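Local coordinates for PrimPol AEP domain (PP-N190) (Cyanophage S-2L, PDB 6ZP9), which probably synthesises DNA as the primase-polymerase of the phage, its archaeo-eukaryotic primase (AEP) domain being the part that would carry nucleotidyl transfer, at residues D29-A37 with A48-V58; D96-W104 with Q115-H125. All coordinates share one frame; numbering follows the deposited sequence.

Interaction 1. Residues D29-A37 with A48-V58; sequences DIATTRYRA and AWTTPLTGATV
Ala48 lays its CB over the centre of the Arg36 guanidinium, 3.6 Å from CZ. At Trp49 the backbone exchanges two bonds with Ala37 (Trp49 N to Ala37 O 2.9 Å, Ala37 N to Trp49 O 3.0 Å), and the CB atoms of the two residues pack on the Tyr35 side of the sheet. Thr50 runs beside Arg36 on the other face, CG2 near NH2. Thr51 and Tyr35 form the next hydrogen-bonded pair; Tyr35 N meets Thr51 O at 2.8 Å with a C=O...N angle of 179°. This antiparallel register belongs to the beta hairpin of strands 34-38 and 49-52; the segments 34-37 and 49-52 run at 154°, with 49-52 outermost in a four-stranded antiparallel sheet. The Arg34 chain bends at chi2 and chi3, which folds its guanidinium back over the Thr51-Pro52 peptide, NH1 3.5 Å from Pro52 CD; Asp77 takes NH2 in a salt bridge. Beyond the strand pairing, Leu53 N donates one more backbone bond to Thr33 O, while the Leu53 side chain crosses that of Tyr35 at about a right angle, its CD1 3.8 Å from Tyr35 CD1. From the first turn of helix 55-64, Val58 CG2 makes a CH-pi contact over the Tyr35 ring, 4.0 Å from its centroid and 15° off the normal.

Interaction 2. Residues D96-W104 with Q115-H125; sequences DLAWQVGAW and QLRTGGKSIHH
Gln100 and Gln115 carry the direct hydrogen bonds between helix 97-102 and the segment that holds strands 115-117 and 123-125. Gln100 uses both ends of its amide on the backbone of Lys121 and Ile123: NE2 donates to Lys121 O at 3.0 Å, in the carbonyl plane, and OE1 accepts from Ile123 N at 3.0 Å, with the donor 38° out of the amide carbonyl plane. NE2 also bonds Gly95 O, so three protein bonds fix the rotation of this buried amide. Gln115 NE2 gives an almost straight bond to Val101 O (2.9 Å, 176° at the hydrogen), placed on a lone pair, and a second to His125 ND1; both acceptors lie in its amide plane.

Water joins the same groups, one molecule donating to Gln100 OE1 and Ile123 O and lying 3.0 Å from His125 NE2. The imidazole also turns its edge to the helix, CE1 standing 3.1 Å from Gln100 O.

Apolar packing centres on Ile123, whose CG1, anti to its carbonyl carbon, reaches Leu97 CD2 at 3.8 Å and Val101 CG2 at 3.9 Å.

The helix segment runs within 5° of strand 123-125 at an axis separation of 8.6 Å, a helix-on-sheet layer of the alpha+beta kind, a short helix laid along an inner strand of an antiparallel sheet.

In the fold
The two contacts lie on opposite sides of the chain's centre, their own centres 25 Å apart and their nearest atoms about 12 Å apart, and they share no element. Interaction 1 is partly buried, at the outer strand of one four-stranded antiparallel sheet; interaction 2 is buried, at the other sheet, where 114-117 and 123-129 are the two inner strands. The chemistry differs accordingly. At 29-37 with 48-58, backbone-to-backbone bonds, four within the strand pair and one just beyond it, supply the direct hydrogen bonds, and side chains add packing over the sheet, burying 768 Å². At 96-104 with 115-125, no backbone-to-backbone bond joins the segments; glutamine side-chain amides bond to main-chain atoms, and 449 Å² is buried.

Interaction 1. Residues D29-A37 with A48-V58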
loop_
_atom_site.group_PDB
_atom_site.type_symbol
_atom_site.label_atom_id
_atom_site.label_comp_id
_atom_site.label_asym_id
_atom_site.label_seq_id
_atom_site.Cartn_x
_atom_site.Cartn_y
_atom_site.Cartn_z
ATOM N N ASP A 29 -0.131 -2.404 -13.564
ATOM C CA ASP A 29 -0.965 -2.440 -14.757
ATOM C C ASP A 29 -2.404 -2.552 -14.281
ATOM O O ASP A 29 -2.745 -3.510 -13.582
ATOM C CB ASP A 29 -0.563 -3.635 -15.630
ATOM C CG ASP A 29 -1.356 -3.743 -16.927
ATOM O OD1 ASP A 29 -2.385 -3.054 -17.096
ATOM O OD2 ASP A 29 -0.936 -4.543 -17.796
ATOM N N ILE A 30 -3.244 -1.578 -14.644
ATOM C CA ILE A 30 -4.608 -1.617 -14.128
ATOM C C ILE A 30 -5.309 -2.916 -14.526
ATOM O O ILE A 30 -6.106 -3.455 -13.755
ATOM C CB ILE A 30 -5.417 -0.385 -14.575
ATOM C CG1 ILE A 30 -6.750 -0.375 -13.821
ATOM C CG2 ILE A 30 -5.659 -0.401 -16.094
ATOM C CD1 ILE A 30 -7.501 0.918 -13.889
ATOM N N ALA A 31 -4.990 -3.463 -15.702
ATOM C CA ALA A 31 -5.636 -4.687 -16.176
ATOM C C ALA A 31 -5.381 -5.892 -15.276
ATOM O O ALA A 31 -6.159 -6.852 -15.314
ATOM C CB ALA A 31 -5.164 -5.018 -17.595
ATOM N N THR A 32 -4.302 -5.889 -14.496
ATOM C CA THR A 32 -3.984 -7.023 -13.637
ATOM C C THR A 32 -4.022 -6.654 -12.158
ATOM O O THR A 32 -3.613 -7.465 -11.315
ATOM C CB THR A 32 -2.614 -7.607 -13.995
ATOM O OG1 THR A 32 -1.624 -6.586 -13.881
ATOM C CG2 THR A 32 -2.600 -8.133 -15.430
ATOM N N THR A 33 -4.506 -5.462 -11.816
ATOM C CA THR A 33 -4.518 -5.018 -10.429
ATOM C C THR A 33 -5.735 -5.583 -9.702
ATOM O O THR A 33 -6.853 -5.570 -10.226
ATOM C CB THR A 33 -4.502 -3.488 -10.365
ATOM O OG1 THR A 33 -3.250 -3.009 -10.871
ATOM C CG2 THR A 33 -4.678 -2.988 -8.931
ATOM N N ARG A 34 -5.508 -6.086 -8.493
ATOM C CA ARG A 34 -6.550 -6.708 -7.692
ATOM C C ARG A 34 -7.074 -5.724 -6.653
ATOM O O ARG A 34 -6.296 -5.110 -5.915
ATOM C CB ARG A 34 -6.019 -7.972 -7.011
ATOM C CG ARG A 34 -5.544 -9.032 -7.986
ATOM C CD ARG A 34 -6.690 -9.503 -8.866
ATOM N NE ARG A 34 -7.726 -10.173 -8.083
ATOM C CZ ARG A 34 -8.836 -10.672 -8.607
ATOM N NH1 ARG A 34 -9.049 -10.574 -9.910
ATOM N NH2 ARG A 34 -9.727 -11.271 -7.832
ATOM N N TYR A 35 -8.393 -5.583 -6.608
ATOM C CA TYR A 35 -9.094 -4.724 -5.669
ATOM C C TYR A 35 -9.667 -5.566 -4.536
ATOM O O TYR A 35 -10.155 -6.678 -4.762
ATOM C CB TYR A 35 -10.216 -3.985 -6.396
ATOM C CG TYR A 35 -11.061 -3.041 -5.580
ATOM C CD1 TYR A 35 -10.502 -1.924 -4.961
ATOM C CD2 TYR A 35 -12.443 -3.232 -5.471
ATOM C CE1 TYR A 35 -11.287 -1.038 -4.228
ATOM C CE2 TYR A 35 -13.237 -2.350 -4.739
ATOM C CZ TYR A 35 -12.654 -1.254 -4.125
ATOM O OH TYR A 35 -13.426 -0.362 -3.403
ATOM N N ARG A 36 -9.590 -5.044 -3.315
ATOM C CA ARG A 36 -10.246 -5.670 -2.171
ATOM C C ARG A 36 -11.071 -4.606 -1.470
ATOM O O ARG A 36 -10.540 -3.566 -1.074
ATOM C CB ARG A 36 -9.243 -6.307 -1.196
ATOM C CG ARG A 36 -9.914 -7.253 -0.191
ATOM C CD ARG A 36 -8.932 -8.142 0.573
ATOM N NE ARG A 36 -9.421 -8.466 1.915
ATOM C CZ ARG A 36 -9.916 -9.644 2.292
ATOM N NH1 ARG A 36 -10.344 -9.806 3.539
ATOM N NH2 ARG A 36 -9.979 -10.656 1.436
ATOM N N ALA A 37 -12.369 -4.842 -1.350
ATOM C CA ALA A 37 -13.254 -3.960 -0.602
ATOM C C ALA A 37 -13.535 -4.626 0.742
ATOM O O ALA A 37 -13.998 -5.772 0.783
ATOM C CB ALA A 37 -14.545 -3.698 -1.380
ATOM N N ALA A 48 -15.660 -9.567 2.421
ATOM C CA ALA A 48 -14.867 -8.690 1.567
ATOM C C ALA A 48 -15.079 -9.037 0.096
ATOM O O ALA A 48 -15.333 -10.189 -0.261
ATOM C CB ALA A 48 -13.379 -8.803 1.911
ATOM N N TRP A 49 -14.982 -8.024 -0.766
ATOM C CA TRP A 49 -14.976 -8.248 -2.209
ATOM C C TRP A 49 -13.546 -8.435 -2.682
ATOM O O TRP A 49 -12.655 -7.685 -2.281
ATOM C CB TRP A 49 -15.567 -7.071 -2.979
ATOM C CG TRP A 49 -16.951 -6.659 -2.639
ATOM C CD1 TRP A 49 -17.745 -7.131 -1.631
ATOM C CD2 TRP A 49 -17.715 -5.665 -3.321
ATOM N NE1 TRP A 49 -18.965 -6.489 -1.648
ATOM C CE2 TRP A 49 -18.967 -5.583 -2.678
ATOM C CE3 TRP A 49 -17.461 -4.836 -4.424
ATOM C CZ2 TRP A 49 -19.962 -4.703 -3.098
ATOM C CZ3 TRP A 49 -18.448 -3.958 -4.835
ATOM C CH2 TRP A 49 -19.685 -3.902 -4.176
ATOM N N THR A 50 -13.334 -9.415 -3.551
ATOM C CA THR A 50 -12.038 -9.623 -4.185
ATOM C C THR A 50 -12.294 -9.692 -5.683
ATOM O O THR A 50 -12.948 -10.621 -6.169
ATOM C CB THR A 50 -11.361 -10.887 -3.678
ATOM O OG1 THR A 50 -12.283 -11.970 -3.778
ATOM C CG2 THR A 50 -10.968 -10.731 -2.230
ATOM N N THR A 51 -11.778 -8.724 -6.426
ATOM C CA THR A 51 -12.263 -8.512 -7.780
ATOM C C THR A 51 -11.233 -7.687 -8.544
ATOM O O THR A 51 -10.375 -7.041 -7.932
ATOM C CB THR A 51 -13.625 -7.807 -7.744
ATOM O OG1 THR A 51 -14.242 -7.859 -9.031
ATOM C CG2 THR A 51 -13.467 -6.366 -7.299
ATOM N N PRO A 52 -11.265 -7.716 -9.879
ATOM C CA PRO A 52 -10.427 -6.787 -10.647
ATOM C C PRO A 52 -10.773 -5.338 -10.325
ATOM O O PRO A 52 -11.920 -4.990 -10.025
ATOM C CB PRO A 52 -10.760 -7.129 -12.102
ATOM C CG PRO A 52 -11.208 -8.579 -12.057
ATOM C CD PRO A 52 -11.921 -8.721 -10.746
ATOM N N LEU A 53 -9.756 -4.483 -10.372
ATOM C CA LEU A 53 -9.956 -3.056 -10.131
ATOM C C LEU A 53 -10.577 -2.416 -11.371
ATOM O O LEU A 53 -9.950 -2.379 -12.432
ATOM C CB LEU A 53 -8.636 -2.376 -9.779
ATOM C CG LEU A 53 -8.701 -0.860 -9.592
ATOM C CD1 LEU A 53 -9.439 -0.525 -8.318
ATOM C CD2 LEU A 53 -7.300 -0.246 -9.584
ATOM N N THR A 54 -11.816 -1.941 -11.248
ATOM C CA THR A 54 -12.484 -1.183 -12.298
ATOM C C THR A 54 -13.216 -0.015 -11.657
ATOM O O THR A 54 -13.558 -0.043 -10.473
ATOM C CB THR A 54 -13.482 -2.034 -13.114
ATOM O OG1 THR A 54 -14.672 -2.270 -12.351
ATOM C CG2 THR A 54 -12.863 -3.374 -13.522
ATOM N N GLY A 55 -13.455 1.025 -12.458
ATOM C CA GLY A 55 -14.140 2.194 -11.932
ATOM C C GLY A 55 -15.546 1.877 -11.468
ATOM O O GLY A 55 -15.992 2.368 -10.433
ATOM N N ALA A 56 -16.259 1.037 -12.222
ATOM C CA ALA A 56 -17.634 0.706 -11.852
ATOM C C ALA A 56 -17.679 -0.069 -10.539
ATOM O O ALA A 56 -18.593 0.122 -9.723
ATOM C CB ALA A 56 -18.301 -0.094 -12.973
ATOM N N THR A 57 -16.696 -0.941 -10.312
ATOM C CA THR A 57 -16.687 -1.728 -9.084
ATOM C C THR A 57 -16.310 -0.874 -7.883
ATOM O O THR A 57 -16.932 -0.980 -6.819
ATOM C CB THR A 57 -15.734 -2.908 -9.232
ATOM O OG1 THR A 57 -16.169 -3.720 -10.327
ATOM C CG2 THR A 57 -15.724 -3.734 -7.972
ATOM N N VAL A 58 -15.305 -0.008 -8.030
ATOM C CA VAL A 58 -14.983 0.907 -6.940
ATOM C C VAL A 58 -16.165 1.824 -6.649
ATOM O O VAL A 58 -16.517 2.057 -5.485
ATOM C CB VAL A 58 -13.705 1.707 -7.252
ATOM C CG1 VAL A 58 -13.417 2.690 -6.126
ATOM C CG2 VAL A 58 -12.538 0.764 -7.448
HETATM O O HOH W 1 -8.571 -4.554 -13.642
HETATM O O HOH W 2 -12.212 -13.000 -8.110
#

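Interaction 2. Residues D96-W104 with Q115-H125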
loop_
_atom_site.group_PDB
_atom_site.type_symbol
_atom_site.label_atom_id
_atom_site.label_comp_id
_atom_site.label_asym_id
_atom_site.label_seq_id
_atom_site.Cartn_x
_atom_site.Cartn_y
_atom_site.Cartn_z
ATOM N N ASP A 96 2.067 10.189 16.726
ATOM C CA ASP A 96 1.650 11.457 16.152
ATOM C C ASP A 96 1.824 11.438 14.635
ATOM O O ASP A 96 2.865 11.018 14.128
ATOM C CB ASP A 96 2.477 12.575 16.782
ATOM C CG ASP A 96 2.172 13.925 16.188
ATOM O OD1 ASP A 96 1.059 14.435 16.443
ATOM O OD2 ASP A 96 3.038 14.469 15.462
ATOM N N LEU A 97 0.785 11.862 13.909
ATOM C CA LEU A 97 0.797 11.737 12.448
ATOM C C LEU A 97 1.941 12.535 11.829
ATOM O O LEU A 97 2.653 12.039 10.948
ATOM C CB LEU A 97 -0.540 12.192 11.859
ATOM C CG LEU A 97 -1.589 11.146 11.473
ATOM C CD1 LEU A 97 -2.643 11.796 10.585
ATOM C CD2 LEU A 97 -0.980 9.956 10.770
ATOM N N ALA A 98 2.131 13.780 12.280
ATOM C CA ALA A 98 3.234 14.590 11.771
ATOM C C ALA A 98 4.576 13.917 12.022
ATOM O O ALA A 98 5.470 13.959 11.168
ATOM C CB ALA A 98 3.205 15.975 12.412
ATOM N N TRP A 99 4.745 13.301 13.197
ATOM C CA TRP A 99 5.973 12.561 13.454
ATOM C C TRP A 99 6.128 11.412 12.462
ATOM O O TRP A 99 7.230 11.159 11.957
ATOM C CB TRP A 99 5.985 12.045 14.897
ATOM C CG TRP A 99 7.052 11.034 15.135
ATOM C CD1 TRP A 99 8.363 11.276 15.430
ATOM C CD2 TRP A 99 6.907 9.611 15.087
ATOM N NE1 TRP A 99 9.044 10.089 15.566
ATOM C CE2 TRP A 99 8.173 9.053 15.360
ATOM C CE3 TRP A 99 5.832 8.753 14.827
ATOM C CZ2 TRP A 99 8.392 7.680 15.384
ATOM C CZ3 TRP A 99 6.052 7.394 14.853
ATOM C CH2 TRP A 99 7.325 6.869 15.128
ATOM N N GLN A 100 5.020 10.728 12.148
ATOM C CA GLN A 100 5.075 9.569 11.255
ATOM C C GLN A 100 5.606 9.940 9.879
ATOM O O GLN A 100 6.306 9.143 9.242
ATOM C CB GLN A 100 3.691 8.950 11.116
ATOM C CG GLN A 100 3.204 8.232 12.354
ATOM C CD GLN A 100 1.963 7.436 12.077
ATOM O OE1 GLN A 100 1.849 6.768 11.044
ATOM N NE2 GLN A 100 1.007 7.510 12.987
ATOM N N VAL A 101 5.293 11.149 9.405
ATOM C CA VAL A 101 5.672 11.532 8.051
ATOM C C VAL A 101 7.185 11.517 7.892
ATOM O O VAL A 101 7.709 11.065 6.868
ATOM C CB VAL A 101 5.080 12.906 7.700
ATOM C CG1 VAL A 101 5.640 13.394 6.376
ATOM C CG2 VAL A 101 3.558 12.824 7.656
ATOM N N GLY A 102 7.914 11.993 8.900
ATOM C CA GLY A 102 9.350 12.113 8.755
ATOM C C GLY A 102 10.189 11.084 9.495
ATOM O O GLY A 102 11.418 11.079 9.352
ATOM N N ALA A 103 9.556 10.198 10.267
ATOM C CA ALA A 103 10.299 9.328 11.179
ATOM C C ALA A 103 11.179 8.293 10.479
ATOM O O ALA A 103 12.015 7.667 11.148
ATOM C CB ALA A 103 9.333 8.612 12.130
ATOM N N TRP A 104 11.004 8.074 9.171
ATOM C CA TRP A 104 11.884 7.147 8.460
ATOM C C TRP A 104 13.333 7.621 8.513
ATOM O O TRP A 104 14.259 6.803 8.473
ATOM C CB TRP A 104 11.432 6.998 7.001
ATOM C CG TRP A 104 11.286 8.334 6.340
ATOM C CD1 TRP A 104 10.145 9.101 6.260
ATOM C CD2 TRP A 104 12.324 9.096 5.718
ATOM N NE1 TRP A 104 10.416 10.285 5.614
ATOM C CE2 TRP A 104 11.745 10.310 5.276
ATOM C CE3 TRP A 104 13.684 8.867 5.479
ATOM C CZ2 TRP A 104 12.488 11.296 4.614
ATOM C CZ3 TRP A 104 14.417 9.845 4.834
ATOM C CH2 TRP A 104 13.815 11.047 4.401
ATOM N N GLN A 115 4.542 8.690 -0.230
ATOM C CA GLN A 115 3.825 8.422 1.003
ATOM C C GLN A 115 2.336 8.565 0.737
ATOM O O GLN A 115 1.916 9.111 -0.285
ATOM C CB GLN A 115 4.289 9.360 2.135
ATOM C CG GLN A 115 5.777 9.201 2.434
ATOM C CD GLN A 115 6.271 10.124 3.515
ATOM O OE1 GLN A 115 6.353 11.342 3.315
ATOM N NE2 GLN A 115 6.634 9.555 4.668
ATOM N N LEU A 116 1.536 8.044 1.660
ATOM C CA LEU A 116 0.094 8.039 1.481
ATOM C C LEU A 116 -0.583 8.384 2.798
ATOM O O LEU A 116 -0.292 7.771 3.832
ATOM C CB LEU A 116 -0.395 6.682 0.970
ATOM C CG LEU A 116 -1.868 6.680 0.550
ATOM C CD1 LEU A 116 -2.040 5.956 -0.771
ATOM C CD2 LEU A 116 -2.703 6.022 1.631
ATOM N N ARG A 117 -1.463 9.365 2.739
ATOM C CA ARG A 117 -2.301 9.712 3.878
ATOM C C ARG A 117 -3.598 8.924 3.753
ATOM O O ARG A 117 -4.301 9.056 2.753
ATOM C CB ARG A 117 -2.565 11.245 3.886
ATOM C CG ARG A 117 -2.985 11.858 5.211
ATOM C CD ARG A 117 -2.105 13.064 5.571
ATOM N NE ARG A 117 -1.809 13.891 4.405
ATOM C CZ ARG A 117 -0.706 14.625 4.246
ATOM N NH1 ARG A 117 -0.539 15.334 3.131
ATOM N NH2 ARG A 117 0.226 14.665 5.194
ATOM N N THR A 118 -3.926 8.107 4.722
ATOM C CA THR A 118 -5.070 7.211 4.592
ATOM C C THR A 118 -6.381 7.827 5.040
ATOM O O THR A 118 -7.441 7.360 4.613
ATOM C CB THR A 118 -4.869 5.938 5.415
ATOM O OG1 THR A 118 -4.838 6.286 6.806
ATOM C CG2 THR A 118 -3.576 5.235 5.023
ATOM N N GLY A 119 -6.337 8.834 5.909
ATOM C CA GLY A 119 -7.509 9.242 6.645
ATOM C C GLY A 119 -7.628 8.615 8.021
ATOM O O GLY A 119 -8.406 9.107 8.848
ATOM N N GLY A 120 -6.881 7.556 8.293
ATOM C CA GLY A 120 -6.859 6.914 9.584
ATOM C C GLY A 120 -5.627 7.277 10.387
ATOM O O GLY A 120 -5.056 8.365 10.251
ATOM N N LYS A 121 -5.165 6.293 11.196
ATOM C CA LYS A 121 -4.161 6.575 12.210
ATOM C C LYS A 121 -2.728 6.444 11.709
ATOM O O LYS A 121 -1.804 6.727 12.478
ATOM C CB LYS A 121 -4.353 5.643 13.411
ATOM C CG LYS A 121 -4.160 4.171 13.076
ATOM C CD LYS A 121 -4.289 3.294 14.313
ATOM C CE LYS A 121 -4.290 1.820 13.940
ATOM N NZ LYS A 121 -2.941 1.208 14.065
ATOM N N SER A 122 -2.502 6.040 10.457
ATOM C CA SER A 122 -1.157 5.727 9.996
ATOM C C SER A 122 -0.873 6.359 8.640
ATOM O O SER A 122 -1.753 6.447 7.781
ATOM C CB SER A 122 -0.974 4.193 9.828
ATOM O OG SER A 122 -1.105 3.538 11.077
ATOM N N ILE A 123 0.351 6.826 8.484
ATOM C CA ILE A 123 0.932 7.151 7.187
ATOM C C ILE A 123 1.470 5.866 6.576
ATOM O O ILE A 123 2.019 5.006 7.285
ATOM C CB ILE A 123 2.051 8.199 7.354
ATOM C CG1 ILE A 123 1.518 9.482 8.012
ATOM C CG2 ILE A 123 2.787 8.460 6.019
ATOM C CD1 ILE A 123 0.454 10.234 7.209
ATOM N N HIS A 124 1.321 5.717 5.263
ATOM C CA HIS A 124 1.903 4.596 4.536
ATOM C C HIS A 124 3.130 5.068 3.763
ATOM O O HIS A 124 3.086 6.107 3.094
ATOM C CB HIS A 124 0.875 3.976 3.589
ATOM C CG HIS A 124 -0.222 3.239 4.297
ATOM N ND1 HIS A 124 -1.202 2.534 3.631
ATOM C CD2 HIS A 124 -0.492 3.103 5.616
ATOM C CE1 HIS A 124 -2.023 1.986 4.510
ATOM N NE2 HIS A 124 -1.614 2.316 5.722
ATOM N N HIS A 125 4.224 4.315 3.871
ATOM C CA HIS A 125 5.489 4.643 3.225
ATOM C C HIS A 125 5.809 3.585 2.182
ATOM O O HIS A 125 5.713 2.390 2.468
ATOM C CB HIS A 125 6.628 4.712 4.248
ATOM C CG HIS A 125 6.268 5.453 5.493
ATOM N ND1 HIS A 125 6.531 6.795 5.662
ATOM C CD2 HIS A 125 5.660 5.042 6.631
ATOM C CE1 HIS A 125 6.097 7.180 6.849
ATOM N NE2 HIS A 125 5.564 6.135 7.457
HETATM O O HOH W 3 3.526 5.212 9.453
HETATM O O HOH W 4 8.734 12.419 4.293
#